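Local coordinates for protein 4-oxalocrotonate decarboxylase NahK (Pseudomonas putida, PDB 5D2H) that catalyses the decarboxylation of (3E)-2-oxohex-3-enedioate to 2-oxopent-4-enoate, releasing carbon dioxide, in the bacterial breakdown of aromatic hydrocarbons, at residues I123-E128 / V260-G265; I163-E168 / N181-R186; L82-T87 / T249-G254. The protein carries 1 engineered substitution. All blocks are in the same frame, centred on the assembly; numbering follows the deposited sequence.

Contact 1. Residues I123-E128 / V260-G265; sequences IHPKIE and VPVAPG. With MG (magnesium ion), chain B; AKG (2-oxoglutaric acid), chain C; EDO (1,2-ethanediol), chain F.
Ile127 and Val260 form a hydrogen-bonded antiparallel pair: Ile127 N donates to Val260 O at 2.8 Å, and Val260 N returns the bond to Ile127 O at 2.9 Å. Lys126 and Pro261 make the adjoining non-hydrogen-bonded pair, after which Val262 N reaches back to Pro125 O over 3.1 Å, fairly straight at 164°. Two CA-H...O contacts supplement these bonds, among them Lys126 CA to Val260 O at 3.0 Å.

The apolar contacts centre on Ile127, whose CG2 meets Val262 CG1 at 3.7 Å, the two side chains crossing at about a right angle. With CG1 lodged between the backbone N and the carbonyl carbon (chi1 63°), Ile127 also brings this branch to Val260 CB, 4.1 Å away. Cutting this residue back to an alanine is likely to open a gap against Val262 and leave Val262 CG1 without its closest partner across the contact. At the other end, Pro125 CG packs on Val262 CG2.

Metal chemistry begins one residue further on, where Glu128 OE2 binds the magnesium ion at 1.9 Å; Glu130 and Glu161, 2-oxoglutarate O2 and two waters are also ligands. Strands of the fumarylacetoacetate hydrolase-type domain's mixed sheet thus carry all three acidic ligands.

Strand 153-163 flanks the contact, Val160 and Val162 touching Ile127, while Met208 of strand 205-210 reaches Ile127 and Val260, joining the metal-bearing sheet to the second sheet.

Contact 2. Residues I163-E168 / N181-R186; sequences IDSRYE and NASSTR. With AKG (2-oxoglutaric acid), chain C; EDO (1,2-ethanediol), chain F.
Asp164 N donates to Ser183 O at 2.8 Å, in the carbonyl plane and at 162°, the one backbone-to-backbone hydrogen bond between 163-168 and 181-186; Ile163 CA adds a CA-H...O contact to the same oxygen.

The side-chain grip comes from Arg166. Its chain bends at chi2 (55°) and chi3, bringing the guanidinium end-on to Ser184 O, which lies in the guanidinium plane and takes both terminal nitrogens: NH1 at 2.9 Å and NH2 at 2.7 Å. The NH1 bond falls on a lone pair, whereas NH2 is tilted from the carbonyl plane. Outside the two segments, Asp180 forms a salt bridge with NE, which should help to fix the group's rotation. Water 3 sits at the guanidinium edge, joining Arg166 NH2 to Asp164 OD2 and Thr185 OG1. Beside this polar cluster Asp164 CB packs on Thr185 CG2 at 3.6 Å.

Two local motifs shape the segments. Ser165 OG accepts from Tyr167 N at 3.2 Å, an ST turn, and Asn181 is the C-prime residue of the Schellman motif ending helix 174-179. Asn181 O then receives both Ser184 N and Ser184 OG, the hydroxyl approaching almost in line with the carbonyl at 2.7 Å. Water 4 bridges Ser165 OG and Ser183 OG, and Ser165 N donates to an ethanediol, probably from the crystallisation liquor.

The carboxylate of Asp164 is held by Ile123 N and His124 N, tying this loop to the approach of strand 126-135. On the ligand side, Ile163 CG2 and Ser183 CB each lie 3.6 Å from 2-oxoglutarate O5, both touching the keto oxygen through carbon.

Contact 3. Residues L82-T87 / T249-G254; sequences LKMGLT and TFIMTG. With AKG (2-oxoglutaric acid), chain C.
Lys83 and Met252 meet through their CB atoms, 4.0 Å apart, as a parallel bridge pair beside that of Leu82 with Ile251. From there the lysine chain curls, turning at chi2 (74°) and both later torsions, to bring NZ to 2-oxoglutarate O2 at 2.8 Å. Leu86 N binds O3 of the ligand's other carboxylate at 3.0 Å, while Gly85 CA lies 3.4 Å from C4, too near for a side chain there.

Three backbone bonds hold the strands: Leu82 N to Phe250 O (2.9 Å), Met252 N to Leu82 O and a more bent one, Met84 N to Met252 O (132°). Thr87 CG2 abuts Thr253 O at 3.2 Å, and Thr87 OG1 comes within 3.5 Å of Gly254 CA, where a side chain on the glycine would clash. Met84 CG reaches Ile251 CG2 at 4.4 Å.

Strand 250-252 thus backs, within the mixed sheet of the fumarylacetoacetate hydrolase-type fold, the strand whose Lys83 reaches one carboxylate, while the loop just after it offers Leu86 N to the other. Lys83 NZ is also gripped by Ala182 O and, in a salt bridge, by the magnesium ligand Glu161, so its position ties 2-oxoglutarate to the metal site.

In the fold
All three contacts are buried and reach the same mixed sheet, but contact 3 lies deepest, its centre about 5 Å from the centre of the chain, and contact 1 farthest out, its centre about 15 Å from that point, with Lys126 and Pro261 exposed. Contacts 1 and 2 touch directly: His124 NE2 bonds Ser165 O, and Ile163 packs against Glu128. Contacts 2 and 3 meet where Ser184 OG packs on Lys83 CG; contacts 1 and 3 do not touch, though strands 126-135 and 250-252 are sheet neighbours. Contact 1 offers a carboxylate to magnesium, contact 3 a lysine amine nitrogen and a backbone N-H to 2-oxoglutarate, whereas contact 2, largely loop, relies on arginine and water bridges.

Contact 1. Residues I123-E128 / V260-G265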
loop_
_atom_site.group_PDB
_atom_site.type_symbol
_atom_site.label_atom_id
_atom_site.label_comp_id
_atom_site.label_asym_id
_atom_site.label_seq_id
_atom_site.Cartn_x
_atom_site.Cartn_y
_atom_site.Cartn_z
ATOM N N ILE A 123 1.835 -0.721 -15.781
ATOM C CA ILE A 123 1.364 0.360 -16.631
ATOM C C ILE A 123 2.240 1.611 -16.556
ATOM O O ILE A 123 2.809 2.034 -17.555
ATOM C CB ILE A 123 -0.090 0.715 -16.283
ATOM C CG1 ILE A 123 -0.981 -0.519 -16.497
ATOM C CG2 ILE A 123 -0.561 1.903 -17.114
ATOM C CD1 ILE A 123 -2.408 -0.340 -16.081
ATOM N N HIS A 124 2.344 2.204 -15.373
ATOM C CA HIS A 124 3.209 3.363 -15.177
ATOM C C HIS A 124 3.689 3.367 -13.738
ATOM O O HIS A 124 3.303 4.233 -12.934
ATOM C CB HIS A 124 2.494 4.669 -15.528
ATOM C CG HIS A 124 1.018 4.659 -15.264
ATOM N ND1 HIS A 124 0.131 5.416 -16.005
ATOM C CD2 HIS A 124 0.274 4.010 -14.336
ATOM C CE1 HIS A 124 -1.096 5.226 -15.550
ATOM N NE2 HIS A 124 -1.037 4.373 -14.543
ATOM N N PRO A 125 4.516 2.373 -13.398
ATOM C CA PRO A 125 4.800 2.082 -11.991
ATOM C C PRO A 125 5.696 3.115 -11.327
ATOM O O PRO A 125 6.500 3.782 -11.986
ATOM C CB PRO A 125 5.521 0.733 -12.056
ATOM C CG PRO A 125 6.169 0.727 -13.413
ATOM C CD PRO A 125 5.187 1.426 -14.309
ATOM N N LYS A 126 5.549 3.226 -10.009
ATOM C CA LYS A 126 6.422 4.046 -9.190
ATOM C C LYS A 126 6.785 3.219 -7.973
ATOM O O LYS A 126 6.029 2.334 -7.572
ATOM C CB LYS A 126 5.703 5.304 -8.724
ATOM C CG LYS A 126 5.145 6.176 -9.826
ATOM C CD LYS A 126 4.554 7.455 -9.235
ATOM C CE LYS A 126 3.954 8.331 -10.325
ATOM N NZ LYS A 126 3.497 9.634 -9.784
ATOM N N ILE A 127 7.936 3.510 -7.381
ATOM C CA ILE A 127 8.334 2.822 -6.169
ATOM C C ILE A 127 8.280 3.786 -5.006
ATOM O O ILE A 127 8.454 4.995 -5.171
ATOM C CB ILE A 127 9.742 2.240 -6.280
ATOM C CG1 ILE A 127 10.776 3.362 -6.460
ATOM C CG2 ILE A 127 9.801 1.258 -7.431
ATOM C CD1 ILE A 127 12.202 2.921 -6.170
ATOM N N GLU A 128 8.012 3.245 -3.830
ATOM C CA GLU A 128 8.097 4.026 -2.612
ATOM C C GLU A 128 8.769 3.200 -1.522
ATOM O O GLU A 128 8.640 1.969 -1.490
ATOM C CB GLU A 128 6.714 4.521 -2.177
ATOM C CG GLU A 128 5.623 3.492 -2.279
ATOM C CD GLU A 128 4.245 4.063 -2.007
ATOM O OE1 GLU A 128 4.100 5.299 -1.859
ATOM O OE2 GLU A 128 3.295 3.264 -1.946
ATOM N N VAL A 260 8.550 7.392 -6.824
ATOM C CA VAL A 260 9.498 7.646 -7.906
ATOM C C VAL A 260 9.169 6.724 -9.070
ATOM O O VAL A 260 9.083 5.506 -8.895
ATOM C CB VAL A 260 10.948 7.381 -7.410
ATOM C CG1 VAL A 260 11.952 7.387 -8.559
ATOM C CG2 VAL A 260 11.336 8.409 -6.344
ATOM N N PRO A 261 8.951 7.295 -10.260
ATOM C CA PRO A 261 8.754 6.465 -11.455
ATOM C C PRO A 261 9.906 5.482 -11.677
ATOM O O PRO A 261 11.073 5.773 -11.363
ATOM C CB PRO A 261 8.724 7.490 -12.588
ATOM C CG PRO A 261 8.252 8.746 -11.945
ATOM C CD PRO A 261 8.790 8.732 -10.546
ATOM N N VAL A 262 9.570 4.307 -12.194
ATOM C CA VAL A 262 10.582 3.355 -12.606
ATOM C C VAL A 262 10.263 2.806 -13.979
ATOM O O VAL A 262 9.105 2.708 -14.368
ATOM C CB VAL A 262 10.747 2.211 -11.613
ATOM C CG1 VAL A 262 11.451 2.721 -10.358
ATOM C CG2 VAL A 262 9.410 1.605 -11.277
ATOM N N ALA A 263 11.309 2.464 -14.710
ATOM C CA ALA A 263 11.173 2.052 -16.088
ATOM C C ALA A 263 12.146 0.925 -16.327
ATOM O O ALA A 263 13.051 0.700 -15.523
ATOM C CB ALA A 263 11.475 3.216 -17.022
ATOM N N PRO A 264 11.961 0.207 -17.437
ATOM C CA PRO A 264 12.841 -0.921 -17.735
ATOM C C PRO A 264 14.288 -0.447 -17.719
ATOM O O PRO A 264 14.578 0.646 -18.200
ATOM C CB PRO A 264 12.406 -1.331 -19.143
ATOM C CG PRO A 264 10.956 -0.932 -19.213
ATOM C CD PRO A 264 10.865 0.346 -18.415
ATOM N N GLY A 265 15.177 -1.235 -17.129
ATOM C CA GLY A 265 16.567 -0.848 -17.058
ATOM C C GLY A 265 16.924 -0.184 -15.745
ATOM O O GLY A 265 18.092 -0.136 -15.385
HETATM MG MG MG B . 2.526 2.383 -0.451
HETATM C C1 AKG C . 0.121 4.292 -1.611
HETATM O O1 AKG C . 0.589 5.246 -0.957
HETATM O O2 AKG C . 0.495 3.110 -1.393
HETATM C C2 AKG C . -0.853 4.548 -2.688
HETATM O O5 AKG C . -0.770 3.874 -3.700
HETATM C C3 AKG C . -1.963 5.584 -2.664
HETATM C C4 AKG C . -1.905 6.589 -1.520
HETATM C C5 AKG C . -0.893 7.695 -1.727
HETATM O O3 AKG C . -0.383 8.166 -0.688
HETATM O O4 AKG C . -0.601 8.111 -2.883
HETATM C C1 EDO F . 1.045 5.267 -8.931
HETATM O O1 EDO F . 0.226 6.434 -9.067
HETATM C C2 EDO F . 1.853 5.066 -10.212
HETATM O O2 EDO F . 0.957 4.963 -11.327
HETATM O O HOH W 1 1.758 1.549 1.219
HETATM O O HOH W 2 2.447 4.291 0.417
#

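Contact 2. Residues I163-E168 / N181-R186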
loop_
_atom_site.group_PDB
_atom_site.type_symbol
_atom_site.label_atom_id
_atom_site.label_comp_id
_atom_site.label_asym_id
_atom_site.label_seq_id
_atom_site.Cartn_x
_atom_site.Cartn_y
_atom_site.Cartn_z
ATOM N N ILE A 163 3.867 0.790 -6.778
ATOM C CA ILE A 163 2.471 1.128 -6.951
ATOM C C ILE A 163 2.257 1.466 -8.409
ATOM O O ILE A 163 3.173 1.897 -9.093
ATOM C CB ILE A 163 2.036 2.289 -6.051
ATOM C CG1 ILE A 163 2.897 3.529 -6.326
ATOM C CG2 ILE A 163 2.069 1.850 -4.563
ATOM C CD1 ILE A 163 2.460 4.758 -5.553
ATOM N N ASP A 164 1.048 1.234 -8.888
ATOM C CA ASP A 164 0.781 1.392 -10.297
ATOM C C ASP A 164 -0.711 1.576 -10.412
ATOM O O ASP A 164 -1.471 0.613 -10.431
ATOM C CB ASP A 164 1.255 0.146 -11.056
ATOM C CG ASP A 164 1.226 0.325 -12.565
ATOM O OD1 ASP A 164 1.371 1.468 -13.041
ATOM O OD2 ASP A 164 1.062 -0.687 -13.277
ATOM N N SER A 165 -1.134 2.831 -10.440
ATOM C CA SER A 165 -2.537 3.131 -10.593
ATOM C C SER A 165 -2.972 2.597 -11.949
ATOM O O SER A 165 -2.298 2.826 -12.945
ATOM C CB SER A 165 -2.760 4.635 -10.543
ATOM O OG SER A 165 -4.130 4.908 -10.728
ATOM N N ARG A 166 -4.090 1.879 -11.984
ATOM C CA ARG A 166 -4.629 1.407 -13.253
ATOM C C ARG A 166 -5.352 2.527 -14.009
ATOM O O ARG A 166 -5.865 2.316 -15.106
ATOM C CB ARG A 166 -5.555 0.209 -13.026
ATOM C CG ARG A 166 -4.831 -1.123 -13.109
ATOM C CD ARG A 166 -3.633 -1.186 -12.155
ATOM N NE ARG A 166 -4.074 -1.153 -10.755
ATOM C CZ ARG A 166 -3.403 -1.684 -9.736
ATOM N NH1 ARG A 166 -3.891 -1.605 -8.497
ATOM N NH2 ARG A 166 -2.243 -2.292 -9.948
ATOM N N TYR A 167 -5.391 3.723 -13.426
ATOM C CA TYR A 167 -6.057 4.840 -14.093
ATOM C C TYR A 167 -5.140 5.653 -14.992
ATOM O O TYR A 167 -3.960 5.846 -14.704
ATOM C CB TYR A 167 -6.782 5.753 -13.094
ATOM C CG TYR A 167 -7.743 4.999 -12.210
ATOM C CD1 TYR A 167 -8.833 4.334 -12.754
ATOM C CD2 TYR A 167 -7.551 4.929 -10.843
ATOM C CE1 TYR A 167 -9.710 3.633 -11.962
ATOM C CE2 TYR A 167 -8.425 4.220 -10.036
ATOM C CZ TYR A 167 -9.499 3.573 -10.599
ATOM O OH TYR A 167 -10.381 2.871 -9.811
ATOM N N GLU A 168 -5.717 6.123 -16.088
ATOM C CA GLU A 168 -5.012 6.937 -17.061
ATOM C C GLU A 168 -4.922 8.366 -16.561
ATOM O O GLU A 168 -4.134 9.168 -17.060
ATOM C CB GLU A 168 -5.775 6.914 -18.381
ATOM C CG GLU A 168 -7.111 7.607 -18.314
ATOM C CD GLU A 168 -7.979 7.329 -19.531
ATOM O OE1 GLU A 168 -7.581 6.492 -20.365
ATOM O OE2 GLU A 168 -9.062 7.936 -19.639
ATOM N N ASN A 181 -7.681 -0.781 -5.446
ATOM C CA ASN A 181 -6.816 -1.432 -4.455
ATOM C C ASN A 181 -5.624 -0.564 -4.052
ATOM O O ASN A 181 -4.499 -1.058 -3.898
ATOM C CB ASN A 181 -6.322 -2.792 -4.962
ATOM C CG ASN A 181 -5.746 -3.655 -3.851
ATOM O OD1 ASN A 181 -6.146 -3.541 -2.682
ATOM N ND2 ASN A 181 -4.796 -4.515 -4.199
ATOM N N ALA A 182 -5.870 0.734 -3.898
ATOM C CA ALA A 182 -4.818 1.647 -3.487
ATOM C C ALA A 182 -3.599 1.503 -4.404
ATOM O O ALA A 182 -2.455 1.644 -3.964
ATOM C CB ALA A 182 -4.436 1.382 -2.028
ATOM N N SER A 183 -3.846 1.187 -5.675
ATOM C CA SER A 183 -2.773 1.155 -6.682
ATOM C C SER A 183 -1.714 0.079 -6.421
ATOM O O SER A 183 -0.599 0.141 -6.952
ATOM C CB SER A 183 -2.102 2.528 -6.771
ATOM O OG SER A 183 -3.066 3.564 -6.912
ATOM N N SER A 184 -2.043 -0.912 -5.599
ATOM C CA SER A 184 -1.044 -1.916 -5.252
ATOM C C SER A 184 -0.693 -2.725 -6.491
ATOM O O SER A 184 -1.523 -2.874 -7.398
ATOM C CB SER A 184 -1.554 -2.835 -4.152
ATOM O OG SER A 184 -2.112 -2.081 -3.087
ATOM N N THR A 185 0.525 -3.250 -6.533
ATOM C CA THR A 185 0.911 -4.100 -7.652
ATOM C C THR A 185 2.147 -4.962 -7.382
ATOM O O THR A 185 2.166 -6.141 -7.737
ATOM C CB THR A 185 1.024 -3.308 -8.979
ATOM O OG1 THR A 185 0.769 -4.187 -10.081
ATOM C CG2 THR A 185 2.397 -2.676 -9.133
ATOM N N ARG A 186 3.167 -4.396 -6.743
ATOM C CA ARG A 186 4.279 -5.213 -6.268
ATOM C C ARG A 186 4.794 -4.658 -4.958
ATOM O O ARG A 186 4.593 -3.480 -4.648
ATOM C CB ARG A 186 5.436 -5.266 -7.283
ATOM C CG ARG A 186 5.070 -5.757 -8.673
ATOM C CD ARG A 186 4.953 -7.275 -8.778
ATOM N NE ARG A 186 4.752 -7.685 -10.168
ATOM C CZ ARG A 186 3.568 -7.734 -10.780
ATOM N NH1 ARG A 186 2.456 -7.400 -10.136
ATOM N NH2 ARG A 186 3.493 -8.119 -12.048
HETATM C C1 AKG C . 0.121 4.292 -1.611
HETATM O O1 AKG C . 0.589 5.246 -0.957
HETATM O O2 AKG C . 0.495 3.110 -1.393
HETATM C C2 AKG C . -0.853 4.548 -2.688
HETATM O O5 AKG C . -0.770 3.874 -3.700
HETATM C C3 AKG C . -1.963 5.584 -2.664
HETATM C C4 AKG C . -1.905 6.589 -1.520
HETATM C C5 AKG C . -0.893 7.695 -1.727
HETATM O O3 AKG C . -0.383 8.166 -0.688
HETATM O O4 AKG C . -0.601 8.111 -2.883
HETATM C C1 EDO F . 1.045 5.267 -8.931
HETATM O O1 EDO F . 0.226 6.434 -9.067
HETATM C C2 EDO F . 1.853 5.066 -10.212
HETATM O O2 EDO F . 0.957 4.963 -11.327
HETATM O O HOH W 3 -0.247 -2.741 -12.080
HETATM O O HOH W 4 -5.084 3.848 -8.508
#

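Contact 3. Residues L82-T87 / T249-G254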
loop_
_atom_site.group_PDB
_atom_site.type_symbol
_atom_site.label_atom_id
_atom_site.label_comp_id
_atom_site.label_asym_id
_atom_site.label_seq_id
_atom_site.Cartn_x
_atom_site.Cartn_y
_atom_site.Cartn_z
ATOM N N LEU A 82 -1.510 -6.210 3.840
ATOM C CA LEU A 82 -2.300 -5.025 3.604
ATOM C C LEU A 82 -1.331 -3.881 3.443
ATOM O O LEU A 82 -0.215 -3.931 3.976
ATOM C CB LEU A 82 -3.220 -4.783 4.798
ATOM C CG LEU A 82 -4.208 -5.928 5.032
ATOM C CD1 LEU A 82 -4.910 -5.805 6.400
ATOM C CD2 LEU A 82 -5.232 -5.963 3.911
ATOM N N LYS A 83 -1.726 -2.862 2.684
ATOM C CA LYS A 83 -0.861 -1.705 2.523
ATOM C C LYS A 83 -1.666 -0.465 2.830
ATOM O O LYS A 83 -2.897 -0.499 2.781
ATOM C CB LYS A 83 -0.220 -1.656 1.122
ATOM C CG LYS A 83 -1.181 -1.744 -0.058
ATOM C CD LYS A 83 -1.961 -0.467 -0.254
ATOM C CE LYS A 83 -1.063 0.705 -0.606
ATOM N NZ LYS A 83 -0.566 0.644 -2.020
ATOM N N MET A 84 -0.980 0.609 3.206
ATOM C CA MET A 84 -1.657 1.841 3.584
ATOM C C MET A 84 -1.329 2.919 2.582
ATOM O O MET A 84 -0.180 3.054 2.169
ATOM C CB MET A 84 -1.211 2.315 4.961
ATOM C CG MET A 84 -1.451 1.321 6.054
ATOM S SD MET A 84 -3.196 0.965 6.114
ATOM C CE MET A 84 -3.863 2.502 6.740
ATOM N N GLY A 85 -2.343 3.691 2.206
ATOM C CA GLY A 85 -2.146 4.848 1.358
ATOM C C GLY A 85 -2.586 6.117 2.055
ATOM O O GLY A 85 -3.365 6.066 3.023
ATOM N N LEU A 86 -2.105 7.259 1.566
ATOM C CA LEU A 86 -2.510 8.551 2.117
ATOM C C LEU A 86 -2.152 8.628 3.598
ATOM O O LEU A 86 -2.983 8.995 4.434
ATOM C CB LEU A 86 -4.011 8.760 1.930
ATOM C CG LEU A 86 -4.449 8.954 0.483
ATOM C CD1 LEU A 86 -5.937 9.249 0.425
ATOM C CD2 LEU A 86 -3.646 10.086 -0.139
ATOM N N THR A 87 -0.919 8.249 3.917
ATOM C CA THR A 87 -0.459 8.226 5.302
ATOM C C THR A 87 0.279 9.516 5.587
ATOM O O THR A 87 1.284 9.527 6.283
ATOM C CB THR A 87 0.510 7.064 5.558
ATOM O OG1 THR A 87 1.548 7.089 4.568
ATOM C CG2 THR A 87 -0.223 5.726 5.502
ATOM N N THR A 249 -0.302 -10.520 10.750
ATOM C CA THR A 249 -0.592 -9.736 9.554
ATOM C C THR A 249 0.581 -8.867 9.125
ATOM O O THR A 249 1.177 -8.165 9.935
ATOM C CB THR A 249 -1.829 -8.844 9.725
ATOM O OG1 THR A 249 -2.959 -9.637 10.120
ATOM C CG2 THR A 249 -2.144 -8.135 8.406
ATOM N N PHE A 250 0.907 -8.934 7.838
ATOM C CA PHE A 250 1.950 -8.118 7.241
ATOM C C PHE A 250 1.351 -6.824 6.701
ATOM O O PHE A 250 0.432 -6.848 5.885
ATOM C CB PHE A 250 2.623 -8.894 6.112
ATOM C CG PHE A 250 3.584 -8.082 5.305
ATOM C CD1 PHE A 250 4.888 -7.908 5.731
ATOM C CD2 PHE A 250 3.193 -7.519 4.100
ATOM C CE1 PHE A 250 5.784 -7.168 4.969
ATOM C CE2 PHE A 250 4.086 -6.783 3.335
ATOM C CZ PHE A 250 5.381 -6.609 3.776
ATOM N N ILE A 251 1.869 -5.698 7.165
ATOM C CA ILE A 251 1.299 -4.399 6.851
ATOM C C ILE A 251 2.368 -3.438 6.382
ATOM O O ILE A 251 3.303 -3.134 7.123
ATOM C CB ILE A 251 0.657 -3.758 8.118
ATOM C CG1 ILE A 251 -0.424 -4.668 8.695
ATOM C CG2 ILE A 251 0.072 -2.391 7.790
ATOM C CD1 ILE A 251 -0.727 -4.364 10.143
ATOM N N MET A 252 2.219 -2.936 5.159
ATOM C CA MET A 252 3.092 -1.874 4.673
ATOM C C MET A 252 2.534 -0.537 5.150
ATOM O O MET A 252 1.439 -0.159 4.769
ATOM C CB MET A 252 3.181 -1.928 3.151
ATOM C CG MET A 252 3.586 -3.315 2.649
ATOM S SD MET A 252 3.886 -3.344 0.869
ATOM C CE MET A 252 5.023 -1.970 0.763
ATOM N N THR A 253 3.290 0.173 5.988
ATOM C CA THR A 253 2.716 1.275 6.772
ATOM C C THR A 253 2.595 2.610 6.036
ATOM O O THR A 253 1.922 3.514 6.519
ATOM C CB THR A 253 3.460 1.496 8.122
ATOM O OG1 THR A 253 4.831 1.830 7.873
ATOM C CG2 THR A 253 3.384 0.241 8.991
ATOM N N GLY A 254 3.242 2.738 4.882
ATOM C CA GLY A 254 3.064 3.921 4.066
ATOM C C GLY A 254 4.339 4.482 3.456
ATOM O O GLY A 254 5.443 4.205 3.920
HETATM C C1 AKG C . 0.121 4.292 -1.611
HETATM O O1 AKG C . 0.589 5.246 -0.957
HETATM O O2 AKG C . 0.495 3.110 -1.393
HETATM C C2 AKG C . -0.853 4.548 -2.688
HETATM O O5 AKG C . -0.770 3.874 -3.700
HETATM C C3 AKG C . -1.963 5.584 -2.664
HETATM C C4 AKG C . -1.905 6.589 -1.520
HETATM C C5 AKG C . -0.893 7.695 -1.727
HETATM O O3 AKG C . -0.383 8.166 -0.688
HETATM O O4 AKG C . -0.601 8.111 -2.883
#